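Local coordinates for protein insulinase family protease (Yersinia pestis, PDB 3GO9) that is a predicted protease of the insulinase (M16) family, although it lacks the complete zinc-binding signature of active members, so its activity is uncertain, at residues A[18-23]-A[412-417]; A[289-294]-A[420-425]. One frame throughout, in Å; residues are numbered along the deposited sequence.

Contact 1: A[18-23]-A[412-417]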
loop_
_atom_site.group_PDB
_atom_site.type_symbol
_atom_site.label_atom_id
_atom_site.label_comp_id
_atom_site.label_asym_id
_atom_site.label_seq_id
_atom_site.Cartn_x
_atom_site.Cartn_y
_atom_site.Cartn_z
ATOM N N GLU A 18 21.013 -11.644 -15.568
ATOM C CA GLU A 18 21.099 -12.374 -14.338
ATOM C C GLU A 18 19.698 -12.547 -13.730
ATOM O O GLU A 18 18.800 -11.724 -14.000
ATOM C CB GLU A 18 21.972 -11.625 -13.330
ATOM C CG GLU A 18 21.429 -10.275 -12.953
ATOM C CD GLU A 18 22.503 -9.338 -12.487
ATOM O OE1 GLU A 18 22.756 -9.288 -11.260
ATOM O OE2 GLU A 18 23.115 -8.679 -13.346
ATOM N N ALA A 19 19.571 -13.566 -12.883
ATOM C CA ALA A 19 18.403 -13.784 -12.074
ATOM C C ALA A 19 18.287 -12.637 -11.035
ATOM O O ALA A 19 19.279 -12.272 -10.412
ATOM C CB ALA A 19 18.469 -15.074 -11.348
ATOM N N LEU A 20 17.080 -12.134 -10.821
ATOM C CA LEU A 20 16.878 -11.233 -9.683
ATOM C C LEU A 20 17.090 -11.975 -8.365
ATOM O O LEU A 20 16.690 -13.138 -8.237
ATOM C CB LEU A 20 15.474 -10.616 -9.688
ATOM C CG LEU A 20 15.139 -9.774 -10.903
ATOM C CD1 LEU A 20 13.665 -9.318 -10.778
ATOM C CD2 LEU A 20 16.086 -8.582 -11.041
ATOM N N GLN A 21 17.715 -11.301 -7.403
ATOM C CA GLN A 21 18.066 -11.827 -6.097
ATOM C C GLN A 21 17.134 -11.222 -5.045
ATOM O O GLN A 21 17.224 -10.035 -4.763
ATOM C CB GLN A 21 19.506 -11.384 -5.724
ATOM C CG GLN A 21 20.632 -11.918 -6.575
ATOM C CD GLN A 21 21.969 -11.282 -6.201
ATOM O OE1 GLN A 21 22.163 -10.855 -5.049
ATOM N NE2 GLN A 21 22.884 -11.180 -7.180
ATOM N N PRO A 22 16.295 -12.026 -4.423
ATOM C CA PRO A 22 15.587 -11.521 -3.236
ATOM C C PRO A 22 16.538 -11.004 -2.205
ATOM O O PRO A 22 17.624 -11.521 -2.063
ATOM C CB PRO A 22 14.839 -12.754 -2.703
ATOM C CG PRO A 22 14.669 -13.654 -3.981
ATOM C CD PRO A 22 15.979 -13.452 -4.686
ATOM N N ASP A 23 16.168 -9.964 -1.469
ATOM C CA ASP A 23 17.120 -9.353 -0.564
ATOM C C ASP A 23 17.401 -10.323 0.588
ATOM O O ASP A 23 16.492 -10.641 1.339
ATOM C CB ASP A 23 16.511 -8.044 -0.039
ATOM C CG ASP A 23 17.424 -7.305 0.913
ATOM O OD1 ASP A 23 18.535 -7.786 1.203
ATOM O OD2 ASP A 23 17.042 -6.203 1.353
ATOM N N GLN A 412 21.588 -1.584 -7.039
ATOM C CA GLN A 412 22.482 -0.504 -7.433
ATOM C C GLN A 412 23.074 -0.742 -8.841
ATOM O O GLN A 412 23.134 0.164 -9.685
ATOM C CB GLN A 412 23.571 -0.414 -6.372
ATOM C CG GLN A 412 24.542 0.680 -6.574
ATOM C CD GLN A 412 25.577 0.677 -5.437
ATOM O OE1 GLN A 412 25.924 1.719 -4.898
ATOM N NE2 GLN A 412 26.027 -0.518 -5.046
ATOM N N LYS A 413 23.491 -1.971 -9.102
ATOM C CA LYS A 413 24.053 -2.345 -10.349
ATOM C C LYS A 413 23.017 -2.269 -11.491
ATOM O O LYS A 413 23.265 -1.678 -12.558
ATOM C CB LYS A 413 24.634 -3.752 -10.263
ATOM C CG LYS A 413 25.213 -4.290 -11.528
ATOM C CD LYS A 413 25.634 -5.712 -11.379
ATOM C CE LYS A 413 24.479 -6.661 -11.288
ATOM N NZ LYS A 413 24.962 -8.008 -10.860
ATOM N N LEU A 414 21.871 -2.901 -11.285
ATOM C CA LEU A 414 20.845 -2.879 -12.330
ATOM C C LEU A 414 20.316 -1.469 -12.610
ATOM O O LEU A 414 20.095 -1.101 -13.776
ATOM C CB LEU A 414 19.723 -3.852 -11.977
ATOM C CG LEU A 414 20.118 -5.337 -11.973
ATOM C CD1 LEU A 414 18.861 -6.235 -11.601
ATOM C CD2 LEU A 414 20.639 -5.834 -13.293
ATOM N N ARG A 415 20.114 -0.664 -11.564
ATOM C CA ARG A 415 19.601 0.704 -11.709
ATOM C C ARG A 415 20.650 1.573 -12.420
ATOM O O ARG A 415 20.310 2.363 -13.315
ATOM C CB ARG A 415 19.292 1.315 -10.329
ATOM C CG ARG A 415 18.683 2.744 -10.393
ATOM C CD ARG A 415 17.319 2.727 -10.874
ATOM N NE ARG A 415 16.777 4.071 -10.862
ATOM C CZ ARG A 415 15.582 4.412 -11.326
ATOM N NH1 ARG A 415 14.762 3.532 -11.883
ATOM N NH2 ARG A 415 15.203 5.669 -11.219
ATOM N N GLN A 416 21.925 1.432 -12.037
ATOM C CA GLN A 416 22.989 2.143 -12.772
ATOM C C GLN A 416 22.955 1.789 -14.257
ATOM O O GLN A 416 23.127 2.639 -15.123
ATOM C CB GLN A 416 24.405 1.899 -12.233
ATOM C CG GLN A 416 25.457 2.852 -12.824
ATOM C CD GLN A 416 25.102 4.354 -12.577
ATOM O OE1 GLN A 416 25.254 4.855 -11.459
ATOM N NE2 GLN A 416 24.589 5.038 -13.603
ATOM N N ALA A 417 22.824 0.522 -14.579
ATOM C CA ALA A 417 22.849 0.132 -15.975
ATOM C C ALA A 417 21.635 0.681 -16.704
ATOM O O ALA A 417 21.757 1.121 -17.871
ATOM C CB ALA A 417 22.937 -1.381 -16.107
#
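Glu18 OE1 is gripped by two donors from helix 408-421. Lys413 NZ stands 2.6 Å from Glu18 OE1, a short salt bridge that uses the syn lone pair, on the side of the other carboxylate oxygen, and Gln410 NE2 one turn earlier gives OE1 a further hydrogen bond. The syn approach also brings the ammonium near the second oxygen, with Lys413 NZ 3.2 Å from Glu18 OE2. The two side chains come from opposite directions. Lys413 leaves the helix with CG anti to the backbone N (chi1 178°) and then bends at chi3 (72°), which brings its end back to the carboxylate. Next to the salt bridge, a methyl of Leu414 borders the glutamate: Leu414 CD2 is 3.8 Å from Glu18 OE2. The other methyl takes a different partner, Leu414 CD1 lying 3.7 Å from Leu20 CD2, where the two leucines meet at an oblique angle.

The backbones themselves stay apart, 9.6 Å between the CA atoms of Leu20 and Leu414, so side chains carry the 174 Å² of shared buried surface. Segment 18-23 has no regular structure and leads into strand 26-30, an outermost strand of the seven-stranded sheet in the first half of this M16 chain, whereas helix 408-421 belongs to the second half. The contact therefore ties the N-terminal lead-in of one half to a helix of the other.

Gln410 extends the grip to the main chain, bonding Ala19 O through NE2 and Gln21 N through OE1. On the apolar side both leucines rest on Leu286 of helix 283-309. A bound zinc ion lies about 10 Å from the side chain of Lys413, too far for the lysine to be a ligand.

Contact 2: A[289-294]-A[420-425]; sequences YWRSDL and SGLTLA
Segment 289-294 of helix 283-309 faces a break between two helices in 420-425, the CA atoms of Arg291 and Leu422 coming within 8.2 Å where helical torsions cease at Leu422 (psi 132°). No hydrogen bond joins the two segments, and Leu422 supplies the whole of the second side of the contact, with 69 of the 129 Å² buried between them. Its two methyls part company. CD2 packs closely against a branch of the buried Leu294, the Leu422 CD2 to Leu294 CD2 distance being 3.5 Å, a snug methyl-to-methyl fit. CD1 turns to the arginine instead, with Leu422 CD1 3.9 Å from Arg291 NE; because two conformers of Arg291 were deposited, this second contact is less certain than the first. In the conformer described, the arginine chain bends at chi3 (-69°) and its guanidinium meets the methyl obliquely.

The fold here is a short joint between helix 408-421 and helix 424-435. Thr423 is the N-cap of the latter: its side chain caps a backbone N just inside that helix, while Thr423 N bonds Glu426 OE1 in return, the reciprocal pattern of a capping box. Leu422, the residue immediately before the cap, points its side chain toward helix 283-309.

Helix 362-377 adds a third wall, Met369 touching Leu422 and Lys372 touching Leu294. Ser292, on the same helix as Leu294, reaches helix 424-435 by polar means, its OG bonding Glu430 OE2 and its O accepting from Gln434 NE2.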
loop_
_atom_site.group_PDB
_atom_site.type_symbol
_atom_site.label_atom_id
_atom_site.label_comp_id
_atom_site.label_asym_id
_atom_site.label_seq_id
_atom_site.Cartn_x
_atom_site.Cartn_y
_atom_site.Cartn_z
ATOM N N TYR A 289 9.555 -1.727 -16.402
ATOM C CA TYR A 289 8.880 -1.004 -15.313
ATOM C C TYR A 289 9.593 0.317 -15.057
ATOM O O TYR A 289 8.954 1.379 -14.964
ATOM C CB TYR A 289 8.772 -1.840 -13.999
ATOM C CG TYR A 289 8.361 -1.020 -12.813
ATOM C CD1 TYR A 289 7.060 -0.539 -12.698
ATOM C CD2 TYR A 289 9.284 -0.594 -11.860
ATOM C CE1 TYR A 289 6.671 0.242 -11.694
ATOM C CE2 TYR A 289 8.883 0.174 -10.806
ATOM C CZ TYR A 289 7.573 0.618 -10.721
ATOM O OH TYR A 289 7.214 1.438 -9.655
ATOM N N TRP A 290 10.923 0.275 -14.976
ATOM C CA TRP A 290 11.638 1.483 -14.631
ATOM C C TRP A 290 11.503 2.544 -15.732
ATOM O O TRP A 290 11.456 3.751 -15.425
ATOM C CB TRP A 290 13.110 1.217 -14.356
ATOM C CG TRP A 290 13.416 0.685 -12.965
ATOM C CD1 TRP A 290 12.668 0.860 -11.829
ATOM C CD2 TRP A 290 14.601 -0.014 -12.548
ATOM N NE1 TRP A 290 13.327 0.319 -10.733
ATOM C CE2 TRP A 290 14.512 -0.217 -11.165
ATOM C CE3 TRP A 290 15.723 -0.465 -13.206
ATOM C CZ2 TRP A 290 15.539 -0.891 -10.441
ATOM C CZ3 TRP A 290 16.719 -1.119 -12.503
ATOM C CH2 TRP A 290 16.620 -1.331 -11.156
ATOM N N ARG A 291 11.444 2.112 -16.992
ATOM C CA ARG A 291 11.272 3.048 -18.110
ATOM C C ARG A 291 9.910 3.712 -17.998
ATOM O O ARG A 291 9.775 4.952 -18.197
ATOM C CB ARG A 291 11.390 2.379 -19.466
ATOM C CG ARG A 291 11.473 3.399 -20.589
ATOM C CD ARG A 291 11.613 2.805 -21.952
ATOM N NE ARG A 291 12.924 2.177 -22.138
ATOM C CZ ARG A 291 13.314 1.580 -23.277
ATOM N NH1 ARG A 291 12.507 1.518 -24.330
ATOM N NH2 ARG A 291 14.513 1.024 -23.349
ATOM N N SER A 292 8.906 2.909 -17.684
ATOM C CA SER A 292 7.530 3.409 -17.570
ATOM C C SER A 292 7.410 4.367 -16.389
ATOM O O SER A 292 6.853 5.485 -16.533
ATOM C CB SER A 292 6.584 2.251 -17.394
ATOM O OG SER A 292 6.499 1.568 -18.618
ATOM N N ASP A 293 7.929 3.961 -15.231
ATOM C CA ASP A 293 7.929 4.792 -14.011
ATOM C C ASP A 293 8.640 6.127 -14.253
ATOM O O ASP A 293 8.167 7.179 -13.828
ATOM C CB ASP A 293 8.626 3.994 -12.903
ATOM C CG ASP A 293 8.944 4.804 -11.635
ATOM O OD1 ASP A 293 8.015 5.214 -10.951
ATOM O OD2 ASP A 293 10.155 4.931 -11.274
ATOM N N LEU A 294 9.791 6.081 -14.930
ATOM C CA LEU A 294 10.572 7.297 -15.129
ATOM C C LEU A 294 9.850 8.270 -16.087
ATOM O O LEU A 294 9.972 9.491 -15.897
ATOM C CB LEU A 294 11.997 7.002 -15.555
ATOM C CG LEU A 294 12.905 8.221 -15.707
ATOM C CD1 LEU A 294 13.027 9.006 -14.420
ATOM C CD2 LEU A 294 14.276 7.770 -16.210
ATOM N N SER A 420 22.312 4.476 -17.216
ATOM C CA SER A 420 23.373 4.781 -18.171
ATOM C C SER A 420 22.987 4.416 -19.582
ATOM O O SER A 420 23.555 4.987 -20.547
ATOM C CB SER A 420 24.676 4.066 -17.783
ATOM O OG SER A 420 25.110 4.634 -16.563
ATOM N N GLY A 421 22.075 3.448 -19.714
ATOM C CA GLY A 421 21.640 2.938 -21.002
ATOM C C GLY A 421 20.487 3.720 -21.638
ATOM O O GLY A 421 20.320 3.703 -22.848
ATOM N N LEU A 422 19.700 4.401 -20.824
ATOM C CA LEU A 422 18.520 5.067 -21.309
ATOM C C LEU A 422 18.836 6.251 -22.235
ATOM O O LEU A 422 19.677 7.083 -21.907
ATOM C CB LEU A 422 17.711 5.583 -20.149
ATOM C CG LEU A 422 16.296 6.051 -20.476
ATOM C CD1 LEU A 422 15.445 4.937 -21.009
ATOM C CD2 LEU A 422 15.665 6.666 -19.228
ATOM N N THR A 423 18.170 6.299 -23.375
ATOM C CA THR A 423 18.297 7.436 -24.306
ATOM C C THR A 423 17.083 8.359 -24.303
ATOM O O THR A 423 15.986 7.976 -23.889
ATOM C CB THR A 423 18.527 6.956 -25.741
ATOM O OG1 THR A 423 17.353 6.294 -26.225
ATOM C CG2 THR A 423 19.732 5.972 -25.763
ATOM N N LEU A 424 17.287 9.584 -24.788
ATOM C CA LEU A 424 16.147 10.494 -24.982
ATOM C C LEU A 424 15.066 9.852 -25.803
ATOM O O LEU A 424 13.901 9.976 -25.496
ATOM C CB LEU A 424 16.600 11.730 -25.769
ATOM C CG LEU A 424 15.560 12.819 -25.971
ATOM C CD1 LEU A 424 14.995 13.392 -24.689
ATOM C CD2 LEU A 424 16.248 13.921 -26.820
ATOM N N ALA A 425 15.447 9.231 -26.919
ATOM C CA ALA A 425 14.491 8.621 -27.812
ATOM C C ALA A 425 13.622 7.591 -27.105
ATOM O O ALA A 425 12.427 7.479 -27.383
ATOM C CB ALA A 425 15.196 7.982 -28.946
#

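From the N terminus the segments run 18-23, 289-294, 412-417 and 420-425, so the two contacts cross and do not nest. Contact 1 closes a loop of 388 residues, most of the modelled chain, and contact 2 one of 125 residues, most of them helical. Helix 408-421 serves both, mid-helix in contact 1 and at its C-terminal end in contact 2, with centres 16 Å apart. Helix 283-309 packs across it, and between the two sites Trp290 takes Arg415 in a cation-pi interaction, Arg415 NH1 lying 3.3 Å from Trp290 CG. The lead-in to strand 26-30, helix 283-309 and the 408-435 helical pair are thereby joined.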